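Local coordinates for protein GP37 (Pseudomonas phage phikz, PDB 5FT0) that inhibits the bacterial RNA degradosome during phage infection, probably by binding RNase E and hindering its access to RNA, at residues I79-N82 and L83-V86; F4-W8 and E9-Q13; M200-I204 and D205-V209. One frame throughout, in Å; residues are numbered along the deposited sequence.

Contact 1 (I79-N82 and L83-V86)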
# COMPACT_ATOMS: atom_id res chain seq x y z
N ILE A 79 5.68 20.81 13.88
CA ILE A 79 6.53 20.71 15.07
C ILE A 79 6.47 19.31 15.65
O ILE A 79 7.50 18.68 15.90
CB ILE A 79 6.12 21.77 16.11
CG1 ILE A 79 6.36 23.18 15.56
CG2 ILE A 79 6.87 21.55 17.42
CD1 ILE A 79 5.74 24.27 16.41
N ALA A 80 5.25 18.80 15.87
CA ALA A 80 5.10 17.45 16.40
C ALA A 80 5.73 16.41 15.48
O ALA A 80 6.32 15.43 15.95
CB ALA A 80 3.62 17.14 16.64
N ASP A 81 5.62 16.62 14.17
CA ASP A 81 6.20 15.68 13.21
C ASP A 81 7.72 15.60 13.33
O ASP A 81 8.31 14.57 12.99
CB ASP A 81 5.82 16.09 11.78
CG ASP A 81 4.75 15.20 11.19
OD1 ASP A 81 4.78 13.98 11.46
OD2 ASP A 81 3.89 15.72 10.45
N ASN A 82 8.37 16.67 13.79
CA ASN A 82 9.82 16.71 13.82
C ASN A 82 10.40 16.40 15.19
O ASN A 82 11.63 16.34 15.33
CB ASN A 82 10.32 18.07 13.34
CG ASN A 82 10.30 18.19 11.83
OD1 ASN A 82 11.25 17.80 11.16
ND2 ASN A 82 9.20 18.72 11.29
N LEU A 83 9.56 16.19 16.21
CA LEU A 83 10.05 15.72 17.50
C LEU A 83 10.78 14.39 17.37
O LEU A 83 11.71 14.12 18.14
CB LEU A 83 8.90 15.58 18.49
CG LEU A 83 8.21 16.88 18.92
CD1 LEU A 83 7.02 16.58 19.83
CD2 LEU A 83 9.21 17.80 19.60
N LYS A 84 10.38 13.56 16.40
CA LYS A 84 11.03 12.28 16.17
C LYS A 84 12.52 12.44 15.86
O LYS A 84 13.28 11.50 16.09
CB LYS A 84 10.36 11.55 15.01
CG LYS A 84 9.11 10.78 15.39
CD LYS A 84 8.37 10.34 14.14
CE LYS A 84 7.72 11.54 13.45
NZ LYS A 84 7.37 11.26 12.04
N TYR A 85 12.93 13.60 15.36
CA TYR A 85 14.31 13.82 14.96
C TYR A 85 15.13 14.56 16.01
O TYR A 85 16.32 14.81 15.78
CB TYR A 85 14.35 14.58 13.63
CG TYR A 85 13.52 13.90 12.56
CD1 TYR A 85 13.81 12.61 12.14
CD2 TYR A 85 12.43 14.54 11.99
CE1 TYR A 85 13.05 11.97 11.18
CE2 TYR A 85 11.66 13.92 11.02
CZ TYR A 85 11.98 12.63 10.62
OH TYR A 85 11.22 12.01 9.65
N VAL A 86 14.52 14.91 17.15
CA VAL A 86 15.29 15.42 18.27
C VAL A 86 16.28 14.36 18.72
O VAL A 86 15.92 13.19 18.88
CB VAL A 86 14.34 15.84 19.41
CG1 VAL A 86 15.12 16.10 20.69
CG2 VAL A 86 13.55 17.08 19.01

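Contact 2 (F4-W8 and E9-Q13)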
# COMPACT_ATOMS: atom_id res chain seq x y z
N PHE A 4 -3.54 30.24 1.62
CA PHE A 4 -2.35 30.93 2.10
C PHE A 4 -1.17 29.96 2.06
O PHE A 4 -1.35 28.75 1.94
CB PHE A 4 -2.54 31.51 3.50
CG PHE A 4 -2.67 30.48 4.58
CD1 PHE A 4 -3.90 29.93 4.89
CD2 PHE A 4 -1.56 30.08 5.30
CE1 PHE A 4 -4.02 28.98 5.90
CE2 PHE A 4 -1.67 29.13 6.31
CZ PHE A 4 -2.90 28.58 6.60
N ASN A 5 0.03 30.53 2.16
CA ASN A 5 1.27 29.77 2.09
C ASN A 5 2.00 29.81 3.42
O ASN A 5 1.88 30.77 4.19
CB ASN A 5 2.18 30.32 0.99
CG ASN A 5 1.52 30.33 -0.37
OD1 ASN A 5 1.30 29.29 -0.98
ND2 ASN A 5 1.21 31.53 -0.87
N ILE A 6 2.76 28.76 3.69
CA ILE A 6 3.69 28.70 4.81
C ILE A 6 5.06 28.43 4.22
O ILE A 6 5.32 27.32 3.73
CB ILE A 6 3.30 27.61 5.83
CG1 ILE A 6 1.89 27.84 6.36
CG2 ILE A 6 4.31 27.57 6.98
CD1 ILE A 6 1.44 26.79 7.37
N THR A 7 5.94 29.43 4.25
CA THR A 7 7.25 29.21 3.66
C THR A 7 8.06 28.27 4.53
O THR A 7 7.78 28.07 5.72
CB THR A 7 8.00 30.53 3.48
OG1 THR A 7 8.42 31.03 4.76
CG2 THR A 7 7.12 31.57 2.80
N TRP A 8 9.08 27.66 3.92
CA TRP A 8 9.95 26.77 4.68
C TRP A 8 10.72 27.53 5.75
O TRP A 8 11.11 26.94 6.77
CB TRP A 8 10.91 26.04 3.74
CG TRP A 8 11.95 26.92 3.12
CD1 TRP A 8 11.84 27.64 1.96
CD2 TRP A 8 13.26 27.19 3.63
NE1 TRP A 8 13.00 28.33 1.72
CE2 TRP A 8 13.89 28.07 2.73
CE3 TRP A 8 13.96 26.76 4.76
CZ2 TRP A 8 15.19 28.53 2.92
CZ3 TRP A 8 15.25 27.22 4.95
CH2 TRP A 8 15.85 28.10 4.04
N GLU A 9 10.93 28.84 5.57
CA GLU A 9 11.63 29.62 6.58
C GLU A 9 10.80 29.77 7.86
O GLU A 9 11.34 29.70 8.96
CB GLU A 9 12.01 31.00 6.03
CG GLU A 9 13.12 30.97 4.98
CD GLU A 9 12.59 31.15 3.57
OE1 GLU A 9 11.50 30.63 3.26
OE2 GLU A 9 13.27 31.83 2.77
N GLU A 10 9.48 29.99 7.73
CA GLU A 10 8.64 30.05 8.93
C GLU A 10 8.66 28.72 9.67
O GLU A 10 8.68 28.69 10.90
CB GLU A 10 7.19 30.41 8.59
CG GLU A 10 6.96 31.30 7.38
CD GLU A 10 5.49 31.64 7.15
OE1 GLU A 10 4.69 31.55 8.10
OE2 GLU A 10 5.14 31.96 6.00
N GLN A 11 8.63 27.61 8.93
CA GLN A 11 8.69 26.30 9.56
C GLN A 11 10.02 26.11 10.28
O GLN A 11 10.05 25.70 11.45
CB GLN A 11 8.48 25.21 8.51
CG GLN A 11 7.24 25.41 7.66
CD GLN A 11 7.17 24.45 6.49
OE1 GLN A 11 7.38 23.25 6.64
NE2 GLN A 11 6.86 24.98 5.31
N LEU A 12 11.13 26.41 9.61
CA LEU A 12 12.45 26.22 10.21
C LEU A 12 12.64 27.11 11.43
O LEU A 12 13.27 26.70 12.41
CB LEU A 12 13.54 26.48 9.17
CG LEU A 12 14.98 26.22 9.62
CD1 LEU A 12 15.12 24.80 10.16
CD2 LEU A 12 15.93 26.43 8.46
N GLN A 13 12.08 28.33 11.39
CA GLN A 13 12.18 29.22 12.55
C GLN A 13 11.45 28.64 13.75
O GLN A 13 11.95 28.71 14.88
CB GLN A 13 11.64 30.60 12.19
CG GLN A 13 12.57 31.41 11.29
CD GLN A 13 11.86 32.54 10.59
OE1 GLN A 13 10.72 32.88 10.92
NE2 GLN A 13 12.53 33.13 9.60

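Contact 3 (M200-I204 and D205-V209)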
# COMPACT_ATOMS: atom_id res chain seq x y z
N MSE A 200 -4.83 2.56 28.85
CA MSE A 200 -4.73 1.20 28.34
C MSE A 200 -6.11 0.69 27.95
O MSE A 200 -7.08 0.86 28.69
CB MSE A 200 -4.09 0.29 29.38
CG MSE A 200 -4.17 -1.20 29.04
SE MSE A 200 -2.99 -2.31 30.12
CE MSE A 200 -3.74 -1.95 31.88
N TYR A 201 -6.19 0.06 26.78
CA TYR A 201 -7.44 -0.48 26.27
C TYR A 201 -7.25 -1.95 25.97
O TYR A 201 -6.27 -2.33 25.32
CB TYR A 201 -7.91 0.27 25.02
CG TYR A 201 -8.19 1.73 25.28
CD1 TYR A 201 -9.44 2.15 25.71
CD2 TYR A 201 -7.20 2.69 25.10
CE1 TYR A 201 -9.71 3.48 25.95
CE2 TYR A 201 -7.46 4.03 25.33
CZ TYR A 201 -8.71 4.42 25.76
OH TYR A 201 -8.98 5.74 26.00
N GLN A 202 -8.18 -2.78 26.45
CA GLN A 202 -8.15 -4.21 26.20
C GLN A 202 -9.20 -4.54 25.15
O GLN A 202 -10.39 -4.25 25.33
CB GLN A 202 -8.41 -5.00 27.49
CG GLN A 202 -8.28 -6.50 27.30
CD GLN A 202 -6.87 -6.93 26.95
OE1 GLN A 202 -5.90 -6.37 27.48
NE2 GLN A 202 -6.74 -7.90 26.06
N PHE A 203 -8.76 -5.15 24.06
CA PHE A 203 -9.64 -5.71 23.06
C PHE A 203 -9.63 -7.23 23.20
O PHE A 203 -8.85 -7.79 23.98
CB PHE A 203 -9.21 -5.27 21.65
CG PHE A 203 -9.16 -3.78 21.47
CD1 PHE A 203 -8.06 -3.05 21.89
CD2 PHE A 203 -10.22 -3.11 20.88
CE1 PHE A 203 -8.02 -1.68 21.73
CE2 PHE A 203 -10.19 -1.74 20.72
CZ PHE A 203 -9.08 -1.02 21.14
N ILE A 204 -10.50 -7.89 22.44
CA ILE A 204 -10.55 -9.35 22.52
C ILE A 204 -9.25 -9.96 22.04
O ILE A 204 -8.80 -10.99 22.57
CB ILE A 204 -11.75 -9.90 21.73
CG1 ILE A 204 -11.95 -9.12 20.43
CG2 ILE A 204 -13.01 -9.88 22.59
CD1 ILE A 204 -13.13 -9.61 19.60
N ASP A 205 -8.59 -9.33 21.06
CA ASP A 205 -7.42 -9.91 20.42
C ASP A 205 -6.13 -9.16 20.68
O ASP A 205 -5.08 -9.59 20.19
CB ASP A 205 -7.66 -10.02 18.91
CG ASP A 205 -7.85 -8.67 18.24
OD1 ASP A 205 -8.05 -7.67 18.95
OD2 ASP A 205 -7.79 -8.62 16.99
N ARG A 206 -6.15 -8.07 21.45
CA ARG A 206 -4.94 -7.28 21.63
C ARG A 206 -5.13 -6.31 22.79
O ARG A 206 -6.25 -6.04 23.23
CB ARG A 206 -4.58 -6.50 20.36
CG ARG A 206 -5.55 -5.38 20.06
CD ARG A 206 -5.46 -4.91 18.61
NE ARG A 206 -6.26 -3.71 18.40
CZ ARG A 206 -7.57 -3.72 18.17
NH1 ARG A 206 -8.23 -4.86 18.11
NH2 ARG A 206 -8.22 -2.57 17.99
N THR A 207 -4.00 -5.77 23.26
CA THR A 207 -3.97 -4.68 24.23
C THR A 207 -3.25 -3.50 23.60
O THR A 207 -2.17 -3.66 23.03
CB THR A 207 -3.26 -5.09 25.52
OG1 THR A 207 -3.93 -6.21 26.11
CG2 THR A 207 -3.24 -3.93 26.51
N GLU A 208 -3.85 -2.31 23.70
CA GLU A 208 -3.26 -1.08 23.20
C GLU A 208 -3.08 -0.11 24.35
O GLU A 208 -4.04 0.17 25.09
CB GLU A 208 -4.12 -0.46 22.09
CG GLU A 208 -4.26 -1.35 20.86
CD GLU A 208 -5.11 -0.72 19.78
OE1 GLU A 208 -5.73 0.34 20.04
OE2 GLU A 208 -5.16 -1.27 18.66
N VAL A 209 -1.87 0.40 24.51
CA VAL A 209 -1.55 1.40 25.53
C VAL A 209 -1.15 2.68 24.81
O VAL A 209 -0.24 2.67 23.97
CB VAL A 209 -0.45 0.92 26.48
CG1 VAL A 209 -0.21 1.95 27.57
CG2 VAL A 209 -0.82 -0.42 27.09

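Contact 1 (I79-N82 and L83-V86)
The ring of Tyr85 meets the amide of Asn82 at its edge: Asn82 OD1 lies near the ring plane, 3.6 Å from Tyr85 CD2, and the two planes are turned 58° apart. The carbonyl oxygen of Asp81 approaches the same ring obliquely, nearest to CE2. Asparagine suits this place because one short amide serves two backbone groups, OD1 accepting from His25 N and ND2 donating to Ile78 O, which fixes its rotation near the end of helix 67-82. There Leu83 N shares weak bonds with Ile79 O (3.2 Å) and Ala80 O (3.3 Å), while Tyr85 N makes a sounder one to Asn82 O at 3.0 Å. Lys84 bends at chi3 (-71°), which brings CE within 3.1 Å of Asp81 O and runs its chain alongside Asp81; the salt bridge from NZ to Asp81 OD1 is long at 3.8 Å, and NZ also bonds to Asn108 OD1. Leu83, branched and apolar, drapes CG and CD1 against the backbone of Ile79 and Ala80. It also packs on Tyr183 and Phe184 of helix 158-187 and on Val223 and Phe225 of strand 220-232, while Val86, at the N-cap position just before helix 87-98, packs on Tyr183.

Contact 2 (F4-W8 and E9-Q13)
Thr7 and Glu10 form a capping box, the reciprocal N-cap motif, where strand 4-6 turns into helix 8-15. Followed outward, the Glu10 side chain passes Thr7 from CB to OE2. Its CB sits near Thr7 O, and its CG presses to 3.0 Å from Thr7 OG1, a tight approach; CD then faces Thr7 N. Extended beyond CG, the chain brings OE2 to accept from Thr7 N at 3.2 Å in a nearly straight bond (167°), the hydrogen coming from above the carboxylate plane. OE1 lies by Ile6 CG2 and takes its charge partner in Arg71 of helix 67-82, so a glutamate here both caps and ties the helix start to another helix. In return Thr7 OG1 accepts weakly from Glu10 N at 3.3 Å: chi1 of 71° sets the hydroxyl between the backbone N and carbonyl carbon, within range of the first helical turn. Gln11 reaches back too: NE2 bonds to Glu28 O and, weakly, to Ile6 O and Thr7 O, a donor shared among three carbonyls. On the outer side Trp8 offers a broad face on which Glu9 lies, its carboxylate tilted only 15° from the ring and CG in a CH-pi contact 3.8 Å from the six-membered centroid. At the edge of that indole, Leu12 CD2 rests near the ring plane, 3.7 Å from Trp8 CZ3.

Contact 3 (M200-I204 and D205-V209)
Phe203 is overlapped by the guanidinium of Arg206, which lies flat on its ring in a cation-pi stack, CZ 3.7 Å from the centroid and the planes 15° apart. NH2 stands over the ring centre, whereas NH1 drifts toward CG and CB. Arginine suits this place because its flat cation can cover an aromatic face while its N-H groups reach carboxylates at its edge. Arg206 starts with chi1 at 70° and runs extended to NE, enough length to cross the ring. Two salt bridges, joining Asp205, Arg206 and Glu208 in a network, fix its rotation: NE donates to Glu208 OE2 at 2.7 Å, in the guanidinium plane, and NH1 to the syn lone pair of Asp205 OD1 at 2.9 Å. Glu208 also brings OE1 obliquely to Phe203, 3.5 Å from CE1, and that oxygen bonds to Tyr210 OH. All this hangs on the beta hairpin of strands 197-202 and 206-217, where Ile204 and Asp205 take backbone angles close to a type I turn and Phe203 N bonds to Arg206 O. Tyr201 and Glu208 form the hydrogen-bonded pair beyond it, their side chains on one face, where Tyr201 packs on Leu143 and Ile144 of helix 140-146. On the other face, selenomethionine Met200 slides CG to 3.8 Å from Thr207 CG2; there Gln202, bent at chi2, turns NE2 onto Phe203 O at 3.0 Å. At the turn, Asp205 OD2 is hydrogen-bonded to His252 NE2 of the second subunit.

How the contacts relate
Contact 1 is the buried one, about 10 Å from the centre of the chain; contacts 2 and 3 lie further out, partly buried, and their centres are about 40 Å apart on opposite sides. Contacts 1 and 2 are neighbours without touching, and helix 67-82 serves both: its C-terminal end supplies contact 1, while Arg71 and Ile78 meet contact 2. Contact 3 belongs instead to the seven-stranded sheet, whose strand 220-232 also backs contact 1. Chemistry follows place: apolar packing and one backbone-bonded amide inside, with a long salt bridge on the partly exposed side; helix-start capping beside the four-stranded sheet; and a charged, stacked cluster at the hairpin turn where the second subunit adjoins.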